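PDB 3HFT: WbmS, polysaccharide deacetylase involved in O-antigen biosynthesis, which probably removes acetyl groups from a sugar substrate during O-antigen biosynthesis, with a zinc ion held at its putative active site. Local coordinates for residues A[122-127]-A[137-142]; A[194-199]-A[246-251]; A[54-59]-A[67-72]; A[220-223]-A[228-231]. All blocks are in the same frame, centred on the assembly; numbering follows the deposited sequence.

Contact 1 of 4, residues A[122-127]-A[137-142]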
loop_
_atom_site.group_PDB
_atom_site.type_symbol
_atom_site.label_atom_id
_atom_site.label_comp_id
_atom_site.label_asym_id
_atom_site.label_seq_id
_atom_site.Cartn_x
_atom_site.Cartn_y
_atom_site.Cartn_z
ATOM N N VAL A 122 -5.644 13.215 13.567
ATOM C CA VAL A 122 -5.857 13.210 12.123
ATOM C C VAL A 122 -4.938 12.283 11.355
ATOM O O VAL A 122 -5.162 12.029 10.179
ATOM C CB VAL A 122 -5.720 14.648 11.530
ATOM C CG1 VAL A 122 -6.828 15.576 12.131
ATOM C CG2 VAL A 122 -4.327 15.220 11.766
ATOM N N SER A 123 -3.908 11.757 12.001
ATOM C CA SER A 123 -2.924 10.929 11.303
ATOM C C SER A 123 -2.856 9.507 11.845
ATOM O O SER A 123 -2.931 9.287 13.051
ATOM C CB SER A 123 -1.532 11.586 11.317
ATOM O OG SER A 123 -1.544 12.852 10.668
ATOM N N VAL A 124 -2.696 8.539 10.939
ATOM C CA VAL A 124 -2.642 7.147 11.317
ATOM C C VAL A 124 -1.659 6.343 10.486
ATOM O O VAL A 124 -1.515 6.560 9.276
ATOM C CB VAL A 124 -4.058 6.471 11.185
ATOM C CG1 VAL A 124 -4.619 6.620 9.744
ATOM C CG2 VAL A 124 -4.004 4.990 11.577
ATOM N N ARG A 125 -0.976 5.415 11.152
ATOM C CA ARG A 125 -0.199 4.381 10.479
ATOM C C ARG A 125 -0.547 3.108 11.210
ATOM O O ARG A 125 -0.586 3.105 12.451
ATOM C CB ARG A 125 1.306 4.606 10.530
ATOM C CG ARG A 125 2.070 3.533 9.752
ATOM C CD ARG A 125 3.533 3.816 9.841
ATOM N NE ARG A 125 3.937 4.964 9.051
ATOM C CZ ARG A 125 4.861 5.849 9.424
ATOM N NH1 ARG A 125 5.411 5.805 10.630
ATOM N NH2 ARG A 125 5.203 6.823 8.596
ATOM N N SER A 126 -0.857 2.056 10.448
ATOM C CA SER A 126 -1.234 0.765 11.033
ATOM C C SER A 126 -0.020 -0.043 11.430
ATOM O O SER A 126 0.965 -0.089 10.698
ATOM C CB SER A 126 -2.050 -0.065 10.051
ATOM O OG SER A 126 -3.258 0.588 9.705
ATOM N N HIS A 127 -0.093 -0.704 12.593
ATOM C CA HIS A 127 0.942 -1.630 12.976
ATOM C C HIS A 127 0.994 -2.698 11.896
ATOM O O HIS A 127 -0.059 -3.159 11.416
ATOM C CB HIS A 127 0.703 -2.286 14.332
ATOM C CG HIS A 127 1.834 -3.175 14.728
ATOM N ND1 HIS A 127 3.121 -2.698 14.856
ATOM C CD2 HIS A 127 1.895 -4.511 14.952
ATOM C CE1 HIS A 127 3.922 -3.700 15.192
ATOM N NE2 HIS A 127 3.205 -4.811 15.240
ATOM N N ASN A 137 -11.699 3.463 4.511
ATOM C CA ASN A 137 -13.066 4.035 4.613
ATOM C C ASN A 137 -13.401 4.321 6.075
ATOM O O ASN A 137 -13.943 5.380 6.419
ATOM C CB ASN A 137 -14.124 3.071 4.027
ATOM C CG ASN A 137 -14.122 3.029 2.499
ATOM O OD1 ASN A 137 -13.493 3.845 1.839
ATOM N ND2 ASN A 137 -14.844 2.067 1.934
HETATM N N MSE A 138 -13.075 3.374 6.944
HETATM C CA MSE A 138 -13.374 3.519 8.349
HETATM C C MSE A 138 -12.497 4.580 9.008
HETATM O O MSE A 138 -12.950 5.270 9.931
HETATM C CB MSE A 138 -13.269 2.170 9.074
HETATM C CG MSE A 138 -14.477 1.235 8.814
HETATM SE SE MSE A 138 -14.498 -0.284 10.026
HETATM C CE MSE A 138 -13.491 0.550 11.339
ATOM N N PHE A 139 -11.247 4.708 8.554
ATOM C CA PHE A 139 -10.374 5.771 9.043
ATOM C C PHE A 139 -11.061 7.107 8.759
ATOM O O PHE A 139 -11.211 7.949 9.643
ATOM C CB PHE A 139 -9.028 5.796 8.299
ATOM C CG PHE A 139 -8.047 4.713 8.697
ATOM C CD1 PHE A 139 -8.164 4.008 9.873
ATOM C CD2 PHE A 139 -6.914 4.523 7.930
ATOM C CE1 PHE A 139 -7.191 3.054 10.229
ATOM C CE2 PHE A 139 -5.963 3.595 8.281
ATOM C CZ PHE A 139 -6.118 2.849 9.438
ATOM N N GLY A 140 -11.507 7.262 7.517
ATOM C CA GLY A 140 -12.151 8.492 7.053
ATOM C C GLY A 140 -13.441 8.849 7.765
ATOM O O GLY A 140 -13.656 9.995 8.102
ATOM N N GLU A 141 -14.285 7.859 8.004
ATOM C CA GLU A 141 -15.502 8.057 8.782
ATOM C C GLU A 141 -15.159 8.578 10.177
ATOM O O GLU A 141 -15.901 9.358 10.717
ATOM C CB GLU A 141 -16.254 6.747 8.978
ATOM C CG GLU A 141 -16.841 6.101 7.744
ATOM C CD GLU A 141 -17.308 4.652 8.009
ATOM O OE1 GLU A 141 -17.323 4.207 9.197
ATOM O OE2 GLU A 141 -17.656 3.964 7.011
ATOM N N ARG A 142 -14.054 8.131 10.763
ATOM C CA ARG A 142 -13.645 8.591 12.101
ATOM C C ARG A 142 -12.828 9.884 12.073
ATOM O O ARG A 142 -12.187 10.259 13.057
ATOM C CB ARG A 142 -12.875 7.501 12.852
ATOM C CG ARG A 142 -13.738 6.475 13.560
ATOM C CD ARG A 142 -14.155 5.403 12.638
ATOM N NE ARG A 142 -14.939 4.332 13.248
ATOM C CZ ARG A 142 -15.535 3.384 12.525
ATOM N NH1 ARG A 142 -15.435 3.398 11.190
ATOM N NH2 ARG A 142 -16.228 2.422 13.123
#

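Contact 2 of 4, residues A[194-199]-A[246-251]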
loop_
_atom_site.group_PDB
_atom_site.type_symbol
_atom_site.label_atom_id
_atom_site.label_comp_id
_atom_site.label_asym_id
_atom_site.label_seq_id
_atom_site.Cartn_x
_atom_site.Cartn_y
_atom_site.Cartn_z
ATOM N N ASP A 194 22.732 12.163 3.017
ATOM C CA ASP A 194 21.373 11.697 3.109
ATOM C C ASP A 194 20.982 11.052 1.791
ATOM O O ASP A 194 20.307 11.662 0.950
ATOM C CB ASP A 194 20.471 12.881 3.445
ATOM C CG ASP A 194 20.719 13.434 4.857
ATOM O OD1 ASP A 194 21.172 12.675 5.752
ATOM O OD2 ASP A 194 20.429 14.632 5.082
ATOM N N TYR A 195 21.389 9.796 1.632
ATOM C CA TYR A 195 21.196 9.056 0.373
ATOM C C TYR A 195 19.741 8.932 -0.084
ATOM O O TYR A 195 19.452 8.827 -1.275
ATOM C CB TYR A 195 21.839 7.669 0.482
ATOM C CG TYR A 195 21.396 6.798 1.649
ATOM C CD1 TYR A 195 20.192 6.122 1.617
ATOM C CD2 TYR A 195 22.236 6.569 2.732
ATOM C CE1 TYR A 195 19.783 5.308 2.672
ATOM C CE2 TYR A 195 21.852 5.750 3.779
ATOM C CZ TYR A 195 20.604 5.108 3.736
ATOM O OH TYR A 195 20.198 4.284 4.769
ATOM N N TRP A 196 18.837 8.959 0.880
ATOM C CA TRP A 196 17.415 8.777 0.652
ATOM C C TRP A 196 16.677 10.055 0.265
ATOM O O TRP A 196 15.510 9.995 -0.177
ATOM C CB TRP A 196 16.793 8.216 1.960
ATOM C CG TRP A 196 17.292 8.943 3.150
ATOM C CD1 TRP A 196 18.340 8.594 3.926
ATOM C CD2 TRP A 196 16.817 10.197 3.651
ATOM N NE1 TRP A 196 18.562 9.558 4.889
ATOM C CE2 TRP A 196 17.615 10.538 4.756
ATOM C CE3 TRP A 196 15.787 11.058 3.275
ATOM C CZ2 TRP A 196 17.457 11.738 5.459
ATOM C CZ3 TRP A 196 15.620 12.232 3.979
ATOM C CH2 TRP A 196 16.436 12.554 5.072
ATOM N N TYR A 197 17.343 11.207 0.424
ATOM C CA TYR A 197 16.709 12.515 0.320
ATOM C C TYR A 197 16.257 12.885 -1.080
ATOM O O TYR A 197 17.025 12.804 -2.036
ATOM C CB TYR A 197 17.651 13.614 0.869
ATOM C CG TYR A 197 17.016 14.988 0.870
ATOM C CD1 TYR A 197 15.940 15.283 1.712
ATOM C CD2 TYR A 197 17.468 15.983 0.011
ATOM C CE1 TYR A 197 15.335 16.568 1.706
ATOM C CE2 TYR A 197 16.879 17.262 -0.003
ATOM C CZ TYR A 197 15.812 17.538 0.840
ATOM O OH TYR A 197 15.244 18.793 0.796
ATOM N N GLN A 198 15.013 13.337 -1.175
ATOM C CA GLN A 198 14.429 13.841 -2.387
ATOM C C GLN A 198 14.161 15.357 -2.238
ATOM O O GLN A 198 13.222 15.776 -1.528
ATOM C CB GLN A 198 13.108 13.113 -2.668
ATOM C CG GLN A 198 13.213 11.585 -2.582
ATOM C CD GLN A 198 11.998 10.874 -3.112
ATOM O OE1 GLN A 198 10.958 11.498 -3.389
ATOM N NE2 GLN A 198 12.124 9.548 -3.285
ATOM N N PRO A 199 14.978 16.190 -2.888
ATOM C CA PRO A 199 14.697 17.628 -2.790
ATOM C C PRO A 199 13.401 17.961 -3.471
ATOM O O PRO A 199 12.805 19.018 -3.214
ATOM C CB PRO A 199 15.854 18.265 -3.549
ATOM C CG PRO A 199 16.485 17.208 -4.305
ATOM C CD PRO A 199 16.144 15.907 -3.736
ATOM N N ARG A 246 20.274 4.860 15.852
ATOM C CA ARG A 246 20.430 6.042 16.684
ATOM C C ARG A 246 21.426 7.026 16.077
ATOM O O ARG A 246 21.158 8.226 15.987
ATOM C CB ARG A 246 20.917 5.654 18.076
ATOM C CG ARG A 246 20.890 6.768 19.097
ATOM C CD ARG A 246 21.560 6.287 20.375
ATOM N NE ARG A 246 21.383 7.227 21.465
ATOM C CZ ARG A 246 20.284 7.345 22.208
ATOM N NH1 ARG A 246 19.232 6.615 21.984
ATOM N NH2 ARG A 246 20.232 8.239 23.168
ATOM N N THR A 247 22.580 6.534 15.655
ATOM C CA THR A 247 23.585 7.423 15.084
ATOM C C THR A 247 23.109 7.975 13.726
ATOM O O THR A 247 23.404 9.106 13.393
ATOM C CB THR A 247 24.952 6.768 14.979
ATOM O OG1 THR A 247 24.871 5.637 14.128
ATOM C CG2 THR A 247 25.497 6.370 16.369
ATOM N N PHE A 248 22.320 7.202 12.983
ATOM C CA PHE A 248 21.737 7.677 11.726
ATOM C C PHE A 248 20.818 8.867 12.031
ATOM O O PHE A 248 20.887 9.898 11.383
ATOM C CB PHE A 248 20.978 6.526 11.082
ATOM C CG PHE A 248 20.219 6.862 9.813
ATOM C CD1 PHE A 248 18.894 7.247 9.861
ATOM C CD2 PHE A 248 20.809 6.696 8.566
ATOM C CE1 PHE A 248 18.188 7.483 8.708
ATOM C CE2 PHE A 248 20.096 6.927 7.411
ATOM C CZ PHE A 248 18.782 7.322 7.486
ATOM N N LEU A 249 19.957 8.705 13.030
ATOM C CA LEU A 249 19.026 9.775 13.404
ATOM C C LEU A 249 19.777 10.962 13.927
ATOM O O LEU A 249 19.452 12.103 13.595
ATOM C CB LEU A 249 18.066 9.270 14.480
ATOM C CG LEU A 249 17.084 10.274 15.075
ATOM C CD1 LEU A 249 16.181 10.951 14.026
ATOM C CD2 LEU A 249 16.242 9.527 16.158
ATOM N N GLN A 250 20.775 10.729 14.772
ATOM C CA GLN A 250 21.561 11.853 15.296
ATOM C C GLN A 250 22.267 12.641 14.188
ATOM O O GLN A 250 22.255 13.863 14.210
ATOM C CB GLN A 250 22.574 11.388 16.359
ATOM C CG GLN A 250 21.904 10.965 17.657
ATOM C CD GLN A 250 22.871 10.270 18.595
ATOM O OE1 GLN A 250 23.646 9.422 18.179
ATOM N NE2 GLN A 250 22.826 10.635 19.851
ATOM N N SER A 251 22.850 11.955 13.205
ATOM C CA SER A 251 23.504 12.638 12.070
ATOM C C SER A 251 22.540 13.407 11.206
ATOM O O SER A 251 22.833 14.507 10.747
ATOM C CB SER A 251 24.197 11.648 11.154
ATOM O OG SER A 251 25.242 11.043 11.865
#

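Contact 3 of 4, residues A[54-59]-A[67-72]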
loop_
_atom_site.group_PDB
_atom_site.type_symbol
_atom_site.label_atom_id
_atom_site.label_comp_id
_atom_site.label_asym_id
_atom_site.label_seq_id
_atom_site.Cartn_x
_atom_site.Cartn_y
_atom_site.Cartn_z
ATOM N N GLN A 54 10.821 7.709 26.513
ATOM C CA GLN A 54 11.363 8.969 27.026
ATOM C C GLN A 54 12.697 9.339 26.397
ATOM O O GLN A 54 12.963 10.502 26.126
ATOM C CB GLN A 54 11.532 8.955 28.539
ATOM C CG GLN A 54 11.919 10.360 29.078
ATOM C CD GLN A 54 10.805 11.373 28.892
ATOM O OE1 GLN A 54 9.706 11.152 29.376
ATOM N NE2 GLN A 54 11.071 12.470 28.182
ATOM N N ASP A 55 13.545 8.351 26.155
ATOM C CA ASP A 55 14.849 8.605 25.557
ATOM C C ASP A 55 14.700 9.138 24.151
ATOM O O ASP A 55 15.418 10.064 23.744
ATOM C CB ASP A 55 15.673 7.311 25.537
ATOM C CG ASP A 55 16.915 7.415 24.637
ATOM O OD1 ASP A 55 17.917 7.993 25.076
ATOM O OD2 ASP A 55 16.884 6.930 23.496
ATOM N N THR A 56 13.765 8.562 23.388
ATOM C CA THR A 56 13.525 9.055 22.039
ATOM C C THR A 56 12.960 10.473 22.073
ATOM O O THR A 56 13.427 11.322 21.340
ATOM C CB THR A 56 12.628 8.121 21.223
ATOM O OG1 THR A 56 13.210 6.815 21.158
ATOM C CG2 THR A 56 12.515 8.641 19.793
ATOM N N ILE A 57 11.941 10.723 22.893
ATOM C CA ILE A 57 11.406 12.090 23.089
ATOM C C ILE A 57 12.523 13.090 23.432
ATOM O O ILE A 57 12.612 14.173 22.845
ATOM C CB ILE A 57 10.310 12.120 24.199
ATOM C CG1 ILE A 57 9.031 11.412 23.728
ATOM C CG2 ILE A 57 9.929 13.561 24.573
ATOM C CD1 ILE A 57 8.035 11.133 24.831
ATOM N N ASP A 58 13.383 12.731 24.378
ATOM C CA ASP A 58 14.480 13.628 24.772
ATOM C C ASP A 58 15.424 13.973 23.618
ATOM O O ASP A 58 15.831 15.116 23.451
ATOM C CB ASP A 58 15.268 13.022 25.919
ATOM C CG ASP A 58 14.474 12.971 27.215
ATOM O OD1 ASP A 58 13.469 13.712 27.360
ATOM O OD2 ASP A 58 14.872 12.166 28.078
ATOM N N LEU A 59 15.713 12.991 22.783
ATOM C CA LEU A 59 16.585 13.171 21.643
ATOM C C LEU A 59 15.991 14.151 20.622
ATOM O O LEU A 59 16.668 15.088 20.163
ATOM C CB LEU A 59 16.843 11.791 21.031
ATOM C CG LEU A 59 18.192 11.493 20.416
ATOM C CD1 LEU A 59 19.298 11.803 21.401
ATOM C CD2 LEU A 59 18.265 10.024 19.969
ATOM N N ALA A 67 7.898 16.559 14.867
ATOM C CA ALA A 67 7.843 15.123 14.692
ATOM C C ALA A 67 6.410 14.637 14.910
ATOM O O ALA A 67 5.602 15.324 15.535
ATOM C CB ALA A 67 8.848 14.401 15.631
ATOM N N THR A 68 6.089 13.479 14.347
ATOM C CA THR A 68 4.765 12.881 14.500
ATOM C C THR A 68 4.942 11.518 15.169
ATOM O O THR A 68 5.838 10.773 14.808
ATOM C CB THR A 68 4.100 12.722 13.157
ATOM O OG1 THR A 68 4.113 13.988 12.483
ATOM C CG2 THR A 68 2.671 12.219 13.326
ATOM N N TRP A 69 4.071 11.196 16.126
ATOM C CA TRP A 69 4.241 10.008 16.989
ATOM C C TRP A 69 2.997 9.177 16.890
ATOM O O TRP A 69 1.897 9.684 17.164
ATOM C CB TRP A 69 4.446 10.443 18.467
ATOM C CG TRP A 69 5.632 11.368 18.641
ATOM C CD1 TRP A 69 5.680 12.681 18.313
ATOM C CD2 TRP A 69 6.947 11.025 19.098
ATOM N NE1 TRP A 69 6.907 13.201 18.589
ATOM C CE2 TRP A 69 7.715 12.203 19.063
ATOM C CE3 TRP A 69 7.527 9.859 19.597
ATOM C CZ2 TRP A 69 9.058 12.237 19.431
ATOM C CZ3 TRP A 69 8.870 9.884 19.969
ATOM C CH2 TRP A 69 9.614 11.080 19.902
ATOM N N PHE A 70 3.138 7.914 16.510
ATOM C CA PHE A 70 1.962 7.051 16.383
ATOM C C PHE A 70 1.819 6.157 17.619
ATOM O O PHE A 70 2.648 5.289 17.863
ATOM C CB PHE A 70 2.013 6.268 15.079
ATOM C CG PHE A 70 1.924 7.130 13.869
ATOM C CD1 PHE A 70 0.718 7.733 13.503
ATOM C CD2 PHE A 70 3.020 7.313 13.050
ATOM C CE1 PHE A 70 0.651 8.502 12.385
ATOM C CE2 PHE A 70 2.924 8.086 11.923
ATOM C CZ PHE A 70 1.747 8.693 11.604
ATOM N N ALA A 71 0.768 6.414 18.408
ATOM C CA ALA A 71 0.610 5.767 19.723
ATOM C C ALA A 71 -0.011 4.382 19.644
ATOM O O ALA A 71 -0.998 4.152 18.912
ATOM C CB ALA A 71 -0.246 6.662 20.658
ATOM N N THR A 72 0.561 3.466 20.411
ATOM C CA THR A 72 0.091 2.094 20.491
ATOM C C THR A 72 -0.715 1.817 21.749
ATOM O O THR A 72 -1.568 0.945 21.769
ATOM C CB THR A 72 1.277 1.094 20.465
ATOM O OG1 THR A 72 2.339 1.556 21.323
ATOM C CG2 THR A 72 1.809 0.910 19.045
#

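Contact 4 of 4, residues A[220-223]-A[228-231]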
loop_
_atom_site.group_PDB
_atom_site.type_symbol
_atom_site.label_atom_id
_atom_site.label_comp_id
_atom_site.label_asym_id
_atom_site.label_seq_id
_atom_site.Cartn_x
_atom_site.Cartn_y
_atom_site.Cartn_z
ATOM N N ARG A 220 19.036 -9.032 14.696
ATOM C CA ARG A 220 19.448 -10.081 15.585
ATOM C C ARG A 220 19.765 -9.511 16.975
ATOM O O ARG A 220 19.554 -10.169 17.967
ATOM C CB ARG A 220 20.656 -10.825 14.978
ATOM C CG ARG A 220 21.025 -12.122 15.689
ATOM C CD ARG A 220 19.847 -13.102 15.788
ATOM N NE ARG A 220 20.187 -14.249 16.618
ATOM C CZ ARG A 220 20.845 -15.326 16.198
ATOM N NH1 ARG A 220 21.235 -15.449 14.936
ATOM N NH2 ARG A 220 21.104 -16.301 17.054
ATOM N N ARG A 221 20.276 -8.284 17.050
ATOM C CA ARG A 221 20.511 -7.630 18.346
ATOM C C ARG A 221 19.165 -7.467 19.054
ATOM O O ARG A 221 19.004 -7.791 20.238
ATOM C CB ARG A 221 21.178 -6.259 18.152
ATOM C CG ARG A 221 21.469 -5.473 19.445
ATOM C CD ARG A 221 22.005 -4.052 19.217
ATOM N NE ARG A 221 23.335 -4.113 18.611
ATOM C CZ ARG A 221 24.457 -4.337 19.277
ATOM N NH1 ARG A 221 24.451 -4.535 20.584
ATOM N NH2 ARG A 221 25.601 -4.394 18.604
ATOM N N TYR A 222 18.166 -7.034 18.297
ATOM C CA TYR A 222 16.831 -6.854 18.809
ATOM C C TYR A 222 16.255 -8.171 19.314
ATOM O O TYR A 222 15.703 -8.245 20.420
ATOM C CB TYR A 222 15.972 -6.246 17.710
ATOM C CG TYR A 222 14.526 -6.197 18.053
ATOM C CD1 TYR A 222 14.021 -5.179 18.857
ATOM C CD2 TYR A 222 13.646 -7.164 17.576
ATOM C CE1 TYR A 222 12.680 -5.115 19.181
ATOM C CE2 TYR A 222 12.302 -7.125 17.919
ATOM C CZ TYR A 222 11.825 -6.087 18.710
ATOM O OH TYR A 222 10.495 -6.030 19.067
ATOM N N GLU A 223 16.396 -9.225 18.527
ATOM C CA GLU A 223 15.887 -10.528 18.933
ATOM C C GLU A 223 16.659 -11.127 20.111
ATOM O O GLU A 223 16.049 -11.709 21.005
ATOM C CB GLU A 223 15.884 -11.496 17.752
ATOM C CG GLU A 223 14.888 -11.138 16.646
ATOM C CD GLU A 223 13.429 -11.212 17.103
ATOM O OE1 GLU A 223 13.134 -12.079 17.974
ATOM O OE2 GLU A 223 12.581 -10.408 16.590
ATOM N N VAL A 228 15.114 -8.267 27.710
ATOM C CA VAL A 228 15.631 -7.102 28.402
ATOM C C VAL A 228 14.974 -5.803 27.949
ATOM O O VAL A 228 15.227 -4.760 28.536
ATOM C CB VAL A 228 17.159 -6.998 28.170
ATOM C CG1 VAL A 228 17.796 -6.041 29.163
ATOM C CG2 VAL A 228 17.796 -8.375 28.285
ATOM N N HIS A 229 14.090 -5.870 26.948
ATOM C CA HIS A 229 13.506 -4.661 26.329
ATOM C C HIS A 229 12.738 -3.754 27.265
ATOM O O HIS A 229 12.511 -2.590 26.941
ATOM C CB HIS A 229 12.629 -4.974 25.102
ATOM C CG HIS A 229 13.382 -5.572 23.954
ATOM N ND1 HIS A 229 12.756 -6.150 22.872
ATOM C CD2 HIS A 229 14.711 -5.728 23.747
ATOM C CE1 HIS A 229 13.668 -6.611 22.034
ATOM N NE2 HIS A 229 14.867 -6.385 22.554
ATOM N N ARG A 230 12.342 -4.265 28.423
ATOM C CA ARG A 230 11.654 -3.439 29.389
ATOM C C ARG A 230 12.449 -3.327 30.691
ATOM O O ARG A 230 11.897 -2.926 31.701
ATOM C CB ARG A 230 10.261 -4.018 29.645
ATOM C CG ARG A 230 9.523 -4.371 28.350
ATOM C CD ARG A 230 8.090 -4.782 28.606
ATOM N NE ARG A 230 7.335 -3.617 29.032
ATOM C CZ ARG A 230 6.707 -2.779 28.213
ATOM N NH1 ARG A 230 6.683 -2.977 26.915
ATOM N NH2 ARG A 230 6.081 -1.738 28.718
ATOM N N ASN A 231 13.751 -3.634 30.649
ATOM C CA ASN A 231 14.624 -3.602 31.825
ATOM C C ASN A 231 15.492 -2.347 31.782
ATOM O O ASN A 231 16.452 -2.284 31.015
ATOM C CB ASN A 231 15.496 -4.838 31.831
ATOM C CG ASN A 231 16.304 -4.979 33.084
ATOM O OD1 ASN A 231 16.723 -3.993 33.693
ATOM N ND2 ASN A 231 16.565 -6.218 33.467
#

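Contact 1 of 4, residues A[122-127]-A[137-142]
The isopropyl group of V124 meets the phenyl ring of F139 at about a right angle, with both of its methyl groups engaged in different ways. CG1 of V124 stands over one face, 3.8 Å from the centroid of the F139 ring and 21° off its normal, a CH-pi contact displaced toward the CD2–CE2 side, where V124 CG1 is 3.6 Å from F139 CD2. CG2 lies farther along the same ring, with V124 CG2 3.7 Å from F139 CZ. The valine can present both branches because CG1 takes the place between the backbone N and the carbonyl carbon (chi1 57°), while CG2 lies anti to the N.

S126 approaches from another direction. Its OG sits in the plane of the ring, at the edge, 3.7 Å from F139 CZ. The hydroxyl is not left to the aromatic rim for its polar needs, since it hydrogen-bonds to the carbonyl oxygen of V130.

Strand 123-124, helix 133-141 and strand 146-147 form a beta-alpha-beta unit, and this contact packs the helix against the first strand through F139. H127, one residue beyond S126, binds the zinc ion through ND1 together with D46 and H92, so the packed chain runs directly into the metal site. On the strand's other side, R125 turns away from the helix to a salt bridge with D44.

Contact 2 of 4, residues A[194-199]-A[246-251]
F248 reaches from its helix toward two aromatic residues of the 194-199 loop, and the tight part of the contact is confined to one end of its ring. There F248 CZ lies 3.4 Å from W196 NE1 and F248 CE2 lies 3.7 Å from Y195 OH. The indole is tilted against the phenyl group: the five-membered ring of W196 and the F248 ring have planes at 50° and centroids 5.5 Å apart. Y195 crosses F248 at about a right angle. With CG anti to the backbone N (chi1 176°), the phenylalanine extends far enough from the helix to touch both.

Within the loop the two aromatics brace each other, W196 CD1 lying 3.8 Å above the Y195 ring plane. The phenol oxygen is anchored elsewhere, by hydrogen bonds with the carbonyl oxygen of E188 and with NE1 of W177, which should hold the Y195 ring in place beside F248.

The margin is looser. S251, a turn farther along the helix, does not touch the loop. D194 is linked to this helix by charge instead, through a salt bridge to R255.

A type I beta turn from D194 to Y197, closed by Y197 N to D194 O at 3.0 Å, displays the aromatics. F248 also touches F207 of strand 203-207, so the C-terminal helix 245-256 packs between the parallel sheet and the 194-199 loop, an arrangement consistent with the alpha/beta domain of polysaccharide deacetylases.

Contact 3 of 4, residues A[54-59]-A[67-72]
On the helix whose T56 and I57 meet W69, the shortest sound polar bond runs from Q54 NE2 to D58 OD1, 2.8 Å with an N-H...O angle of 152°. It joins successive turns along the outer side, and the amide N-H reaches the carboxylate oxygen from above its plane, 44° out of it. The inward side is apolar and belongs to the indole.

There the six-membered end of W69 pushes against the helix. I57 CG1 lies over one indole face, 4.3 Å from the centroid of the six-membered ring of W69, a CH-pi contact of moderate offset. The helix backbone is also touched, for W69 CH2 comes 3.8 Å from I57 CA. T56 offers its methyl rather than its hydroxyl: CG2 is anti to the backbone N (chi1 -58° for OG1), which brings T56 CG2 3.8 Å from W69 CH2. T56 and W69 pass alongside one another, pointing opposite ways.

Strand 39-44, helix 50-63 and strand 67-71 make up a beta-alpha-beta crossover in the parallel sheet, and within these segments W69 carries the packing of the second strand against the helix. The first strand joins in through F43, whose ring stacks on the indole, while the ring of F87 in the neighbouring strand is tilted against W69.

T56 also touches P209 and V212 of helix 209-214, so it is buried between the indole and that helix. D55, on the same helix as T56, turns instead to a salt bridge with R246 of the C-terminal helix.

Contact 4 of 4, residues A[220-223]-A[228-231]
A helical turn at 220-223 faces a type I beta turn running from V228 to N231 and closed by N231 N to V228 O at 2.8 Å, with the CA atoms of Y222 and H229 8.5 Å apart. Across that gap the imidazole of H229 covers part of the phenol ring in an offset stack, centroids 4.7 Å apart and planes at 30°. The leading atom is CE1: it lies 3.3 Å above the Y222 plane, displaced toward the rim, and H229 CE1 is 3.4 Å from Y222 CE1. With CG anti to its own N (chi1 172°), Y222 carries the phenol out from the helix toward the loop. Its ring also meets that of H211, at about 60°.

The same histidine presents an edge to the helix backbone, with the Y222 carbonyl near its ring plane. H229 NE2 is hydrogen-bonded to S225 OG, which also lies within bonding distance of the carbonyl oxygens of R221 and Y222; a single hydroxyl proton could serve only one of these fully. Stacking and the S225 bond together probably limit the tilt and rotation of the imidazole, consistent with a partly exposed pair that ties the loop back to the helix from which it emerges.

Contacts 1 to 3 are buried, whereas contact 4 lies at the surface. Contacts 1 and 3 are alike in kind: each joins a strand and the helix of one beta-alpha-beta unit, aliphatic carbons covering an aromatic face. They also touch each other, F70 of 67-72 packing on S123, V124 and R125. Contact 2 replaces aliphatic cover with a cluster of tilted rings between loop and helix, and is joined to contact 3 by a charged pair between their helices. Contact 4, in the chain between the two halves of contact 2, couples a stack to polar anchoring. Only contact 1 contains a zinc ligand; contacts 1 and 2 lie on opposite sides of the chain's centre.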